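PDB 6K4E: putative serine phosphatase from Pseudomonas aeruginosa, which probably removes phosphate from phosphothreonine or phosphoserine as the magnesium-dependent PP2C-type phosphatase domain of the SiaABC pathway, which controls biofilm formation. Local coordinates for residues 183-188 against 221-227; 231-237 against 294-300; 260-264 against 276-280. All blocks are in the same frame, centred on the assembly; numbering follows the deposited sequence.

Contact 1 (183-188 against 221-227); sequences RQLAFA and RNIEVPL
Strands 184-188 and 223-226 run antiparallel, their axes 4.7 Å apart at the closest and their directions at 155°, with Leu185-Val225 and Phe187-Ile223 as the hydrogen-bonded pairs. The bond from Leu185 N to Val225 O is nearly straight, and at the end of the ladder Leu227 N donates to Arg183 O at 3.1 Å. There the chain enters the strand through a G1 beta bulge formed by Arg183 and Gln184 against Asp179. On the apolar face Leu185 divides its two methyls: CD2 lies beside Val225 CG2 at 3.8 Å, the two side chains running parallel, while CD1 meets Leu227 CD1 at 3.9 Å, the two leucines set across one another. Further along, Ile223 CD1 comes obliquely to Phe187 CD2, at 4.3 Å. The other face carries Ala186, whose CB rests on Glu224 CG (4.0 Å). Asn222 turns its OD1 to within 3.4 Å of Ala188 CB, but its amide is held by Ala144 N and Asp142. Strand 223-226 is the outermost of its five-stranded sheet within the chain; helix 143-157 covers the alanine face, and Leu185 and Leu227 pack inward on strand 293-300 of the second sheet of the PP2C-like sandwich.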
ATOM      1  N   ARG B 183       8.854   9.934  32.542  1.00 49.73           N
ATOM      2  CA  ARG B 183       8.605  11.340  32.255  1.00 49.34           C
ATOM      3  C   ARG B 183       9.631  11.927  31.285  1.00 55.83           C
ATOM      4  O   ARG B 183      10.351  12.869  31.623  1.00 55.90           O
ATOM      5  CB  ARG B 183       8.462  12.176  33.541  1.00 50.46           C
ATOM      6  CG  ARG B 183       7.046  12.696  33.711  1.00 60.42           C
ATOM      7  CD  ARG B 183       6.360  12.149  34.939  1.00 70.11           C
ATOM      8  NE  ARG B 183       5.541  13.187  35.566  1.00 81.99           N
ATOM      9  CZ  ARG B 183       4.576  12.953  36.449  1.00 96.88           C
ATOM     10  NH1 ARG B 183       4.292  11.710  36.818  1.00 80.58           N
ATOM     11  NH2 ARG B 183       3.880  13.962  36.963  1.00 82.70           N
ATOM     12  N   GLN B 184       9.729  11.324  30.079  1.00 52.30           N
ATOM     13  CA  GLN B 184      10.625  11.834  29.048  1.00 50.82           C
ATOM     14  C   GLN B 184      10.146  11.416  27.684  1.00 49.91           C
ATOM     15  O   GLN B 184       9.442  10.427  27.529  1.00 49.15           O
ATOM     16  CB  GLN B 184      12.130  11.564  29.305  1.00 53.22           C
ATOM     17  CG  GLN B 184      12.713  10.217  28.958  1.00 51.42           C
ATOM     18  CD  GLN B 184      14.228  10.317  28.969  1.00 67.16           C
ATOM     19  OE1 GLN B 184      14.915   9.973  28.002  1.00 59.63           O
ATOM     20  NE2 GLN B 184      14.786  10.841  30.044  1.00 53.29           N
ATOM     21  N   LEU B 185      10.459  12.240  26.706  1.00 45.49           N
ATOM     22  CA  LEU B 185      10.009  12.083  25.334  1.00 44.19           C
ATOM     23  C   LEU B 185      11.209  11.861  24.427  1.00 47.70           C
ATOM     24  O   LEU B 185      12.248  12.488  24.629  1.00 45.44           O
ATOM     25  CB  LEU B 185       9.306  13.410  24.986  1.00 43.63           C
ATOM     26  CG  LEU B 185       8.601  13.578  23.674  1.00 46.57           C
ATOM     27  CD1 LEU B 185       7.321  14.381  23.873  1.00 45.81           C
ATOM     28  CD2 LEU B 185       9.505  14.279  22.657  1.00 45.94           C
ATOM     29  N   ALA B 186      11.067  10.960  23.429  1.00 44.31           N
ATOM     30  CA  ALA B 186      12.129  10.751  22.457  1.00 44.23           C
ATOM     31  C   ALA B 186      11.531  11.087  21.107  1.00 46.07           C
ATOM     32  O   ALA B 186      10.446  10.616  20.802  1.00 45.57           O
ATOM     33  CB  ALA B 186      12.612   9.305  22.491  1.00 45.83           C
ATOM     34  N   PHE B 187      12.185  11.945  20.337  1.00 41.93           N
ATOM     35  CA  PHE B 187      11.702  12.338  19.014  1.00 41.54           C
ATOM     36  C   PHE B 187      12.764  12.115  17.947  1.00 46.40           C
ATOM     37  O   PHE B 187      13.934  12.404  18.167  1.00 47.93           O
ATOM     38  CB  PHE B 187      11.248  13.835  19.006  1.00 42.60           C
ATOM     39  CG  PHE B 187      11.110  14.440  17.617  1.00 42.37           C
ATOM     40  CD1 PHE B 187      10.077  14.051  16.762  1.00 43.76           C
ATOM     41  CD2 PHE B 187      12.049  15.344  17.140  1.00 42.39           C
ATOM     42  CE1 PHE B 187       9.998  14.559  15.456  1.00 42.97           C
ATOM     43  CE2 PHE B 187      11.952  15.858  15.848  1.00 43.12           C
ATOM     44  CZ  PHE B 187      10.926  15.478  15.027  1.00 40.51           C
ATOM     45  N   ALA B 188      12.354  11.631  16.785  1.00 44.01           N
ATOM     46  CA  ALA B 188      13.246  11.496  15.627  1.00 44.45           C
ATOM     47  C   ALA B 188      12.437  11.834  14.397  1.00 46.86           C
ATOM     48  O   ALA B 188      11.324  11.352  14.256  1.00 45.74           O
ATOM     49  CB  ALA B 188      13.826  10.093  15.530  1.00 45.34           C
ATOM     50  N   ARG B 221      18.936   9.898  14.717  1.00 62.52           N
ATOM     51  CA  ARG B 221      19.233  10.000  16.139  1.00 61.44           C
ATOM     52  C   ARG B 221      17.993  10.558  16.856  1.00 59.63           C
ATOM     53  O   ARG B 221      17.230  11.323  16.268  1.00 58.43           O
ATOM     54  CB  ARG B 221      20.458  10.922  16.324  1.00 66.08           C
ATOM     55  CG  ARG B 221      20.956  11.090  17.764  1.00 86.15           C
ATOM     56  CD  ARG B 221      22.015  12.182  17.920  1.00 98.71           C
ATOM     57  NE  ARG B 221      21.529  13.511  17.529  1.00104.88           N
ATOM     58  CZ  ARG B 221      20.883  14.350  18.332  1.00115.59           C
ATOM     59  NH1 ARG B 221      20.629  14.015  19.594  1.00102.47           N
ATOM     60  NH2 ARG B 221      20.480  15.531  17.882  1.00 98.38           N
ATOM     61  N   ASN B 222      17.771  10.135  18.106  1.00 53.31           N
ATOM     62  CA  ASN B 222      16.684  10.618  18.942  1.00 50.71           C
ATOM     63  C   ASN B 222      17.092  11.871  19.707  1.00 53.13           C
ATOM     64  O   ASN B 222      18.232  11.999  20.147  1.00 52.42           O
ATOM     65  CB  ASN B 222      16.270   9.549  19.935  1.00 50.13           C
ATOM     66  CG  ASN B 222      15.605   8.382  19.283  1.00 60.50           C
ATOM     67  OD1 ASN B 222      14.805   8.545  18.375  1.00 48.84           O
ATOM     68  ND2 ASN B 222      15.945   7.183  19.714  1.00 55.50           N
ATOM     69  N   ILE B 223      16.136  12.782  19.866  1.00 48.46           N
ATOM     70  CA  ILE B 223      16.275  13.983  20.652  1.00 47.75           C
ATOM     71  C   ILE B 223      15.408  13.698  21.857  1.00 50.13           C
ATOM     72  O   ILE B 223      14.197  13.520  21.727  1.00 48.37           O
ATOM     73  CB  ILE B 223      15.838  15.245  19.869  1.00 49.99           C
ATOM     74  CG1 ILE B 223      16.775  15.471  18.651  1.00 50.88           C
ATOM     75  CG2 ILE B 223      15.799  16.483  20.806  1.00 50.93           C
ATOM     76  CD1 ILE B 223      16.192  16.385  17.550  1.00 54.99           C
ATOM     77  N   GLU B 224      16.027  13.665  23.020  1.00 48.10           N
ATOM     78  CA  GLU B 224      15.324  13.329  24.243  1.00 47.85           C
ATOM     79  C   GLU B 224      15.184  14.501  25.144  1.00 51.16           C
ATOM     80  O   GLU B 224      16.176  15.092  25.561  1.00 51.86           O
ATOM     81  CB  GLU B 224      15.969  12.139  24.951  1.00 50.10           C
ATOM     82  CG  GLU B 224      15.937  10.861  24.140  1.00 60.04           C
ATOM     83  CD  GLU B 224      16.801   9.783  24.751  1.00 82.27           C
ATOM     84  OE1 GLU B 224      18.031   9.803  24.518  1.00 81.18           O
ATOM     85  OE2 GLU B 224      16.251   8.936  25.490  1.00 78.66           O
ATOM     86  N   VAL B 225      13.932  14.852  25.425  1.00 46.29           N
ATOM     87  CA  VAL B 225      13.593  15.977  26.266  1.00 46.41           C
ATOM     88  C   VAL B 225      12.842  15.554  27.519  1.00 50.36           C
ATOM     89  O   VAL B 225      12.087  14.586  27.461  1.00 51.59           O
ATOM     90  CB  VAL B 225      12.854  17.115  25.509  1.00 49.85           C
ATOM     91  CG1 VAL B 225      13.800  17.856  24.553  1.00 50.07           C
ATOM     92  CG2 VAL B 225      11.594  16.615  24.797  1.00 48.04           C
ATOM     93  N   PRO B 226      12.994  16.274  28.655  1.00 45.23           N
ATOM     94  CA  PRO B 226      12.170  15.948  29.826  1.00 45.51           C
ATOM     95  C   PRO B 226      10.703  16.168  29.452  1.00 50.75           C
ATOM     96  O   PRO B 226      10.399  16.957  28.556  1.00 50.56           O
ATOM     97  CB  PRO B 226      12.646  16.952  30.886  1.00 47.37           C
ATOM     98  CG  PRO B 226      13.256  18.059  30.132  1.00 50.17           C
ATOM     99  CD  PRO B 226      13.838  17.467  28.905  1.00 45.88           C
ATOM    100  N   LEU B 227       9.796  15.443  30.076  1.00 49.04           N
ATOM    101  CA  LEU B 227       8.380  15.587  29.738  1.00 48.60           C
ATOM    102  C   LEU B 227       7.742  16.312  30.893  1.00 53.58           C
ATOM    103  O   LEU B 227       7.651  15.760  31.988  1.00 53.94           O
ATOM    104  CB  LEU B 227       7.781  14.190  29.495  1.00 48.31           C
ATOM    105  CG  LEU B 227       6.376  14.047  28.966  1.00 51.53           C
ATOM    106  CD1 LEU B 227       6.237  14.675  27.606  1.00 51.66           C
ATOM    107  CD2 LEU B 227       6.025  12.573  28.871  1.00 50.30           C
TER

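Contact 2 (231-237 against 294-300); sequences WTFYLST and TILSFRF
Thr294, near the start of strand 293-300, lies opposite Thr237, whose N donates to Thr294 O at 3.1 Å; a water bridges the pair, giving a hydrogen to Thr237 OG1 and accepting one from Thr294 N. Ile295 follows on the other face, its CG1 lying 3.6 Å from Ser236 OG. Leu296 exchanges two short backbone bonds with Leu235. Ser297 then turns its hydroxyl back across the ladder: OG, anti to its own backbone N (chi1 179°), donates to Phe233 O at 2.9 Å, and that oxygen also accepts from Phe298 N. The Phe298 ring swings over the neighbouring strand because CG sits between backbone N and carbonyl carbon (chi1 59°). One face receives Phe233 CB, 3.5 Å from the ring centroid, as a CH-pi contact; the two rings are nearly parallel at 16° but slid apart, and Leu235 CD1 approaches Phe298 CE1 obliquely. Arg299, extended as far as NE, donates from NH1 to Thr232 OG1 at 3.2 Å, exactly in the guanidinium plane; that hydroxyl also bonds Ala265 O. Buried hydroxyls thus have partners, and Asp95 bonds both Thr237 and Thr294 at a strand end where the Thr237 side chain lies about 5 Å from a bound magnesium ion.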
ATOM      1  N   TRP B 231       2.266  21.006  28.913  1.00 45.23           N
ATOM      2  CA  TRP B 231       2.810  21.135  27.565  1.00 42.26           C
ATOM      3  C   TRP B 231       1.982  20.403  26.544  1.00 45.48           C
ATOM      4  O   TRP B 231       1.615  19.237  26.738  1.00 46.11           O
ATOM      5  CB  TRP B 231       4.290  20.644  27.522  1.00 39.42           C
ATOM      6  CG  TRP B 231       5.244  21.602  28.164  1.00 39.36           C
ATOM      7  CD1 TRP B 231       5.431  21.803  29.503  1.00 42.49           C
ATOM      8  CD2 TRP B 231       6.093  22.534  27.490  1.00 39.51           C
ATOM      9  NE1 TRP B 231       6.356  22.795  29.703  1.00 42.20           N
ATOM     10  CE2 TRP B 231       6.790  23.256  28.482  1.00 43.38           C
ATOM     11  CE3 TRP B 231       6.340  22.831  26.126  1.00 40.63           C
ATOM     12  CZ2 TRP B 231       7.715  24.256  28.161  1.00 43.77           C
ATOM     13  CZ3 TRP B 231       7.252  23.826  25.807  1.00 42.04           C
ATOM     14  CH2 TRP B 231       7.926  24.530  26.814  1.00 43.77           C
ATOM     15  N   THR B 232       1.717  21.082  25.419  1.00 41.48           N
ATOM     16  CA  THR B 232       1.004  20.501  24.277  1.00 38.84           C
ATOM     17  C   THR B 232       2.048  20.331  23.184  1.00 41.73           C
ATOM     18  O   THR B 232       2.890  21.209  23.006  1.00 39.97           O
ATOM     19  CB  THR B 232      -0.226  21.351  23.855  1.00 39.91           C
ATOM     20  OG1 THR B 232      -1.015  21.621  25.009  1.00 42.32           O
ATOM     21  CG2 THR B 232      -1.104  20.628  22.862  1.00 39.33           C
ATOM     22  N   PHE B 233       2.029  19.178  22.517  1.00 36.89           N
ATOM     23  CA  PHE B 233       2.969  18.808  21.468  1.00 35.39           C
ATOM     24  C   PHE B 233       2.225  18.750  20.164  1.00 39.29           C
ATOM     25  O   PHE B 233       1.013  18.534  20.170  1.00 36.88           O
ATOM     26  CB  PHE B 233       3.659  17.460  21.774  1.00 36.06           C
ATOM     27  CG  PHE B 233       4.502  17.489  23.028  1.00 37.22           C
ATOM     28  CD1 PHE B 233       3.939  17.221  24.270  1.00 40.28           C
ATOM     29  CD2 PHE B 233       5.840  17.866  22.978  1.00 39.83           C
ATOM     30  CE1 PHE B 233       4.700  17.306  25.433  1.00 41.90           C
ATOM     31  CE2 PHE B 233       6.604  17.954  24.150  1.00 43.33           C
ATOM     32  CZ  PHE B 233       6.028  17.654  25.365  1.00 41.31           C
ATOM     33  N   TYR B 234       2.927  19.060  19.052  1.00 35.05           N
ATOM     34  CA  TYR B 234       2.297  19.159  17.747  1.00 34.01           C
ATOM     35  C   TYR B 234       3.188  18.592  16.706  1.00 38.31           C
ATOM     36  O   TYR B 234       4.339  18.996  16.580  1.00 36.95           O
ATOM     37  CB  TYR B 234       2.011  20.627  17.370  1.00 35.48           C
ATOM     38  CG  TYR B 234       1.218  21.387  18.396  1.00 33.61           C
ATOM     39  CD1 TYR B 234       1.851  22.028  19.459  1.00 33.63           C
ATOM     40  CD2 TYR B 234      -0.174  21.476  18.306  1.00 33.42           C
ATOM     41  CE1 TYR B 234       1.118  22.743  20.405  1.00 31.20           C
ATOM     42  CE2 TYR B 234      -0.917  22.148  19.273  1.00 33.55           C
ATOM     43  CZ  TYR B 234      -0.260  22.800  20.299  1.00 37.44           C
ATOM     44  OH  TYR B 234      -0.981  23.467  21.231  1.00 44.95           O
ATOM     45  N   LEU B 235       2.629  17.670  15.926  1.00 37.73           N
ATOM     46  CA  LEU B 235       3.312  17.015  14.829  1.00 38.08           C
ATOM     47  C   LEU B 235       2.532  17.383  13.598  1.00 38.99           C
ATOM     48  O   LEU B 235       1.425  16.905  13.430  1.00 38.24           O
ATOM     49  CB  LEU B 235       3.318  15.485  15.042  1.00 38.54           C
ATOM     50  CG  LEU B 235       4.392  14.956  15.989  1.00 44.82           C
ATOM     51  CD1 LEU B 235       4.160  13.477  16.308  1.00 46.36           C
ATOM     52  CD2 LEU B 235       5.806  15.145  15.410  1.00 44.75           C
ATOM     53  N   SER B 236       3.097  18.221  12.739  1.00 35.06           N
ATOM     54  CA  SER B 236       2.409  18.621  11.526  1.00 35.44           C
ATOM     55  C   SER B 236       3.269  18.339  10.305  1.00 38.55           C
ATOM     56  O   SER B 236       4.473  18.533  10.354  1.00 37.34           O
ATOM     57  CB  SER B 236       2.077  20.114  11.577  1.00 38.94           C
ATOM     58  OG  SER B 236       1.635  20.592  10.316  1.00 43.20           O
ATOM     59  N   THR B 237       2.639  17.971   9.182  1.00 35.10           N
ATOM     60  CA  THR B 237       3.350  17.839   7.898  1.00 33.05           C
ATOM     61  C   THR B 237       3.487  19.253   7.336  1.00 37.61           C
ATOM     62  O   THR B 237       2.930  20.196   7.912  1.00 37.36           O
ATOM     63  CB  THR B 237       2.602  16.903   6.932  1.00 33.53           C
ATOM     64  OG1 THR B 237       1.270  17.398   6.738  1.00 33.75           O
ATOM     65  CG2 THR B 237       2.535  15.439   7.454  1.00 30.79           C
ATOM     66  N   THR B 294      -2.101  17.636   7.711  1.00 37.87           N
ATOM     67  CA  THR B 294      -2.131  16.766   8.883  1.00 37.65           C
ATOM     68  C   THR B 294      -1.506  17.483  10.033  1.00 41.99           C
ATOM     69  O   THR B 294      -0.413  18.021   9.900  1.00 42.50           O
ATOM     70  CB  THR B 294      -1.405  15.412   8.707  1.00 38.71           C
ATOM     71  OG1 THR B 294      -1.746  14.877   7.441  1.00 33.74           O
ATOM     72  CG2 THR B 294      -1.806  14.380   9.816  1.00 35.83           C
ATOM     73  N   ILE B 295      -2.226  17.501  11.162  1.00 38.87           N
ATOM     74  CA  ILE B 295      -1.732  17.982  12.434  1.00 37.93           C
ATOM     75  C   ILE B 295      -2.184  16.962  13.474  1.00 40.03           C
ATOM     76  O   ILE B 295      -3.372  16.785  13.678  1.00 38.31           O
ATOM     77  CB  ILE B 295      -2.128  19.437  12.836  1.00 39.61           C
ATOM     78  CG1 ILE B 295      -1.687  20.459  11.790  1.00 39.38           C
ATOM     79  CG2 ILE B 295      -1.573  19.781  14.245  1.00 37.78           C
ATOM     80  CD1 ILE B 295      -1.927  21.940  12.265  1.00 48.59           C
ATOM     81  N   LEU B 296      -1.227  16.311  14.126  1.00 36.92           N
ATOM     82  CA  LEU B 296      -1.500  15.389  15.211  1.00 38.58           C
ATOM     83  C   LEU B 296      -0.933  16.008  16.471  1.00 42.07           C
ATOM     84  O   LEU B 296       0.259  16.320  16.549  1.00 40.10           O
ATOM     85  CB  LEU B 296      -0.923  13.984  14.931  1.00 39.56           C
ATOM     86  CG  LEU B 296      -1.269  12.854  15.913  1.00 44.89           C
ATOM     87  CD1 LEU B 296      -2.728  12.904  16.372  1.00 45.50           C
ATOM     88  CD2 LEU B 296      -0.895  11.509  15.335  1.00 42.27           C
ATOM     89  N   SER B 297      -1.831  16.295  17.418  1.00 38.35           N
ATOM     90  CA  SER B 297      -1.448  16.934  18.656  1.00 37.21           C
ATOM     91  C   SER B 297      -1.753  16.028  19.792  1.00 39.12           C
ATOM     92  O   SER B 297      -2.684  15.246  19.701  1.00 39.97           O
ATOM     93  CB  SER B 297      -2.158  18.274  18.814  1.00 39.31           C
ATOM     94  OG  SER B 297      -1.837  18.925  20.034  1.00 40.22           O
ATOM     95  N   PHE B 298      -0.937  16.118  20.847  1.00 36.05           N
ATOM     96  CA  PHE B 298      -0.996  15.329  22.079  1.00 34.83           C
ATOM     97  C   PHE B 298      -0.473  16.139  23.250  1.00 38.70           C
ATOM     98  O   PHE B 298       0.344  17.030  23.066  1.00 34.98           O
ATOM     99  CB  PHE B 298      -0.241  14.007  21.918  1.00 34.82           C
ATOM    100  CG  PHE B 298       1.225  14.100  21.557  1.00 33.87           C
ATOM    101  CD1 PHE B 298       1.628  14.313  20.241  1.00 33.24           C
ATOM    102  CD2 PHE B 298       2.202  13.916  22.518  1.00 33.84           C
ATOM    103  CE1 PHE B 298       2.995  14.367  19.903  1.00 32.61           C
ATOM    104  CE2 PHE B 298       3.560  13.977  22.178  1.00 36.00           C
ATOM    105  CZ  PHE B 298       3.953  14.187  20.870  1.00 31.78           C
ATOM    106  N   ARG B 299      -0.990  15.890  24.447  1.00 39.88           N
ATOM    107  CA  ARG B 299      -0.603  16.676  25.604  1.00 41.84           C
ATOM    108  C   ARG B 299      -0.257  15.796  26.794  1.00 50.36           C
ATOM    109  O   ARG B 299      -0.908  14.775  27.009  1.00 49.27           O
ATOM    110  CB  ARG B 299      -1.747  17.656  25.945  1.00 42.94           C
ATOM    111  CG  ARG B 299      -1.578  18.412  27.248  1.00 46.47           C
ATOM    112  CD  ARG B 299      -2.545  19.543  27.336  1.00 53.19           C
ATOM    113  NE  ARG B 299      -2.615  20.082  28.690  1.00 59.87           N
ATOM    114  CZ  ARG B 299      -2.165  21.278  29.048  1.00 68.98           C
ATOM    115  NH1 ARG B 299      -1.580  22.069  28.155  1.00 57.39           N
ATOM    116  NH2 ARG B 299      -2.291  21.692  30.301  1.00 49.71           N
ATOM    117  N   PHE B 300       0.776  16.203  27.566  1.00 50.30           N
ATOM    118  CA  PHE B 300       1.150  15.509  28.791  1.00 51.62           C
ATOM    119  C   PHE B 300       0.621  16.274  29.991  1.00 55.91           C
ATOM    120  O   PHE B 300       0.816  17.484  30.093  1.00 55.52           O
ATOM    121  CB  PHE B 300       2.667  15.212  28.905  1.00 53.76           C
ATOM    122  CG  PHE B 300       2.978  14.339  30.109  1.00 55.83           C
ATOM    123  CD1 PHE B 300       2.617  12.991  30.126  1.00 58.46           C
ATOM    124  CD2 PHE B 300       3.552  14.886  31.256  1.00 57.12           C
ATOM    125  CE1 PHE B 300       2.843  12.204  31.259  1.00 60.58           C
ATOM    126  CE2 PHE B 300       3.776  14.098  32.388  1.00 60.72           C
ATOM    127  CZ  PHE B 300       3.424  12.762  32.384  1.00 59.47           C
TER
HETATM  128  O   HOH W   1       0.033  19.661   7.650  1.00 37.30           O

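Contact 3 (260-264 against 276-280); sequences MLRDH and FVATL
Met260 and Phe276 meet where two helices come together at 142°, the axes of the two short segments 12.0 Å apart at the closest, a gap bridged by long side chains. From CB, which points toward the second helix, the methionine runs out with CG anti to the backbone N and continues extended to the sulfur. CG already lies 3.7 Å from Phe276 CD1, against the ring. SD goes further along the ring and is 3.6 Å from the same CD1, an oblique Met-aromatic contact, while its flank touches Thr279 CG2 at 3.8 Å as the two side chains run antiparallel past one another. The bend at chi3 (67°) then folds CE over the ring face, 3.8 Å from its centroid and close to the normal. Other residues meet the ring elsewhere. Leu261 CD2 comes obliquely to Phe276 CZ at 3.6 Å, its side chain laid across that of the phenylalanine. His264 presents its ring face to the Phe276 edge in an offset edge-to-face pair, with planes at 86°. The imidazole is held at its edge: ND1 donates to Met260 O at 2.8 Å, nearly in the ring plane, which restrains the tilt of the histidine from the same turn of helix that carries the methionine. Joined through this ring, the roughly antiparallel helices 254-264 and 269-284 lie against the sheet that holds strands 82-87, 231-236 and 293-300. Phe83 of strand 82-87 sets its ring steeply to that of Phe276, and Phe240 of helix 238-242 and Phe252 pack against Met260.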
ATOM      1  N   MET B 260       0.416  30.811  16.483  1.00 36.75           N
ATOM      2  CA  MET B 260      -0.881  30.136  16.595  1.00 36.83           C
ATOM      3  C   MET B 260      -0.833  29.079  17.730  1.00 42.00           C
ATOM      4  O   MET B 260      -1.733  29.056  18.580  1.00 40.77           O
ATOM      5  CB  MET B 260      -1.259  29.455  15.263  1.00 38.58           C
ATOM      6  CG  MET B 260      -2.650  28.822  15.269  1.00 41.94           C
ATOM      7  SD  MET B 260      -3.041  27.900  13.742  1.00 46.23           S
ATOM      8  CE  MET B 260      -1.825  26.488  13.868  1.00 40.40           C
ATOM      9  N   LEU B 261       0.229  28.225  17.735  1.00 37.64           N
ATOM     10  CA  LEU B 261       0.439  27.186  18.737  1.00 37.43           C
ATOM     11  C   LEU B 261       0.539  27.775  20.128  1.00 43.64           C
ATOM     12  O   LEU B 261      -0.166  27.303  21.003  1.00 45.99           O
ATOM     13  CB  LEU B 261       1.707  26.336  18.459  1.00 37.22           C
ATOM     14  CG  LEU B 261       1.793  25.580  17.151  1.00 41.69           C
ATOM     15  CD1 LEU B 261       3.001  24.648  17.150  1.00 41.10           C
ATOM     16  CD2 LEU B 261       0.474  24.829  16.808  1.00 42.30           C
ATOM     17  N   ARG B 262       1.411  28.790  20.341  1.00 38.84           N
ATOM     18  CA  ARG B 262       1.589  29.464  21.630  1.00 38.77           C
ATOM     19  C   ARG B 262       0.274  30.060  22.098  1.00 44.09           C
ATOM     20  O   ARG B 262      -0.094  29.910  23.264  1.00 45.74           O
ATOM     21  CB  ARG B 262       2.627  30.590  21.509  1.00 37.16           C
ATOM     22  CG  ARG B 262       2.901  31.323  22.846  1.00 47.98           C
ATOM     23  CD  ARG B 262       3.642  32.641  22.661  1.00 51.41           C
ATOM     24  NE  ARG B 262       2.852  33.599  21.879  1.00 65.40           N
ATOM     25  CZ  ARG B 262       3.145  34.008  20.645  1.00 77.09           C
ATOM     26  NH1 ARG B 262       4.264  33.597  20.045  1.00 60.41           N
ATOM     27  NH2 ARG B 262       2.344  34.862  20.016  1.00 59.59           N
ATOM     28  N   ASP B 263      -0.439  30.714  21.187  1.00 40.04           N
ATOM     29  CA  ASP B 263      -1.735  31.318  21.504  1.00 39.94           C
ATOM     30  C   ASP B 263      -2.779  30.330  22.004  1.00 41.72           C
ATOM     31  O   ASP B 263      -3.603  30.698  22.827  1.00 39.63           O
ATOM     32  CB  ASP B 263      -2.276  32.089  20.294  1.00 41.66           C
ATOM     33  CG  ASP B 263      -2.109  33.573  20.450  1.00 58.45           C
ATOM     34  OD1 ASP B 263      -0.971  34.071  20.240  1.00 57.04           O
ATOM     35  OD2 ASP B 263      -3.094  34.237  20.841  1.00 73.22           O
ATOM     36  N   HIS B 264      -2.761  29.079  21.503  1.00 41.21           N
ATOM     37  CA  HIS B 264      -3.805  28.099  21.852  1.00 39.54           C
ATOM     38  C   HIS B 264      -3.363  26.963  22.775  1.00 45.38           C
ATOM     39  O   HIS B 264      -4.232  26.319  23.351  1.00 44.67           O
ATOM     40  CB  HIS B 264      -4.434  27.540  20.559  1.00 38.71           C
ATOM     41  CG  HIS B 264      -5.151  28.598  19.755  1.00 41.63           C
ATOM     42  ND1 HIS B 264      -4.492  29.346  18.772  1.00 42.59           N
ATOM     43  CD2 HIS B 264      -6.419  29.069  19.879  1.00 41.74           C
ATOM     44  CE1 HIS B 264      -5.396  30.191  18.292  1.00 41.46           C
ATOM     45  NE2 HIS B 264      -6.570  30.070  18.926  1.00 41.49           N
ATOM     46  N   PHE B 276      -7.627  26.028  14.957  1.00 36.48           N
ATOM     47  CA  PHE B 276      -6.613  25.843  13.937  1.00 36.75           C
ATOM     48  C   PHE B 276      -7.263  25.720  12.551  1.00 44.07           C
ATOM     49  O   PHE B 276      -6.816  26.391  11.617  1.00 43.32           O
ATOM     50  CB  PHE B 276      -5.703  24.660  14.266  1.00 37.93           C
ATOM     51  CG  PHE B 276      -4.798  24.777  15.480  1.00 40.39           C
ATOM     52  CD1 PHE B 276      -4.766  25.949  16.248  1.00 44.25           C
ATOM     53  CD2 PHE B 276      -3.889  23.767  15.786  1.00 41.68           C
ATOM     54  CE1 PHE B 276      -3.879  26.067  17.336  1.00 44.96           C
ATOM     55  CE2 PHE B 276      -3.020  23.879  16.884  1.00 44.12           C
ATOM     56  CZ  PHE B 276      -3.032  25.017  17.665  1.00 43.29           C
ATOM     57  N   VAL B 277      -8.367  24.936  12.439  1.00 42.14           N
ATOM     58  CA  VAL B 277      -9.144  24.795  11.192  1.00 42.08           C
ATOM     59  C   VAL B 277      -9.730  26.163  10.775  1.00 45.03           C
ATOM     60  O   VAL B 277      -9.541  26.576   9.627  1.00 45.97           O
ATOM     61  CB  VAL B 277     -10.235  23.683  11.306  1.00 45.82           C
ATOM     62  CG1 VAL B 277     -11.274  23.784  10.190  1.00 46.52           C
ATOM     63  CG2 VAL B 277      -9.607  22.304  11.323  1.00 43.89           C
ATOM     64  N   ALA B 278     -10.401  26.866  11.701  1.00 38.87           N
ATOM     65  CA  ALA B 278     -10.943  28.200  11.420  1.00 40.60           C
ATOM     66  C   ALA B 278      -9.840  29.254  11.063  1.00 41.93           C
ATOM     67  O   ALA B 278     -10.096  30.120  10.234  1.00 40.35           O
ATOM     68  CB  ALA B 278     -11.789  28.687  12.587  1.00 42.02           C
ATOM     69  N   THR B 279      -8.622  29.144  11.649  1.00 39.07           N
ATOM     70  CA  THR B 279      -7.474  30.037  11.374  1.00 39.73           C
ATOM     71  C   THR B 279      -6.965  29.838   9.937  1.00 44.61           C
ATOM     72  O   THR B 279      -6.656  30.813   9.263  1.00 43.49           O
ATOM     73  CB  THR B 279      -6.361  29.881  12.445  1.00 50.89           C
ATOM     74  OG1 THR B 279      -6.892  30.285  13.713  1.00 48.86           O
ATOM     75  CG2 THR B 279      -5.095  30.691  12.142  1.00 49.65           C
ATOM     76  N   LEU B 280      -6.905  28.586   9.469  1.00 43.02           N
ATOM     77  CA  LEU B 280      -6.466  28.291   8.108  1.00 43.64           C
ATOM     78  C   LEU B 280      -7.548  28.646   7.089  1.00 47.40           C
ATOM     79  O   LEU B 280      -7.228  29.232   6.043  1.00 46.64           O
ATOM     80  CB  LEU B 280      -6.020  26.830   7.941  1.00 42.42           C
ATOM     81  CG  LEU B 280      -5.174  26.569   6.670  1.00 46.26           C
ATOM     82  CD1 LEU B 280      -3.816  27.268   6.738  1.00 46.21           C
ATOM     83  CD2 LEU B 280      -4.969  25.127   6.475  1.00 43.93           C
TER

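Overall arrangement
Read from the N terminus, the chain first closes a loop at contact 1, where 221-227 returns beside 183-188 after 32 intervening residues. Contact 2 opens only afterwards, strand 231-236 following directly on strand 223-226, so the two stand in series. Its partner, 294-300, arrives 56 residues later, and contact 3 is nested inside that loop. Contacts 1 and 2 meet between the two sheets of the sandwich, Leu185 and Leu227 against Phe233 and Phe300, whereas contact 3 joins the helical layer to the outer face of the sheet of contact 2, where Tyr234 touches Leu261 and Phe276. Contacts 1 and 3, about 25 Å apart between centres, do not touch.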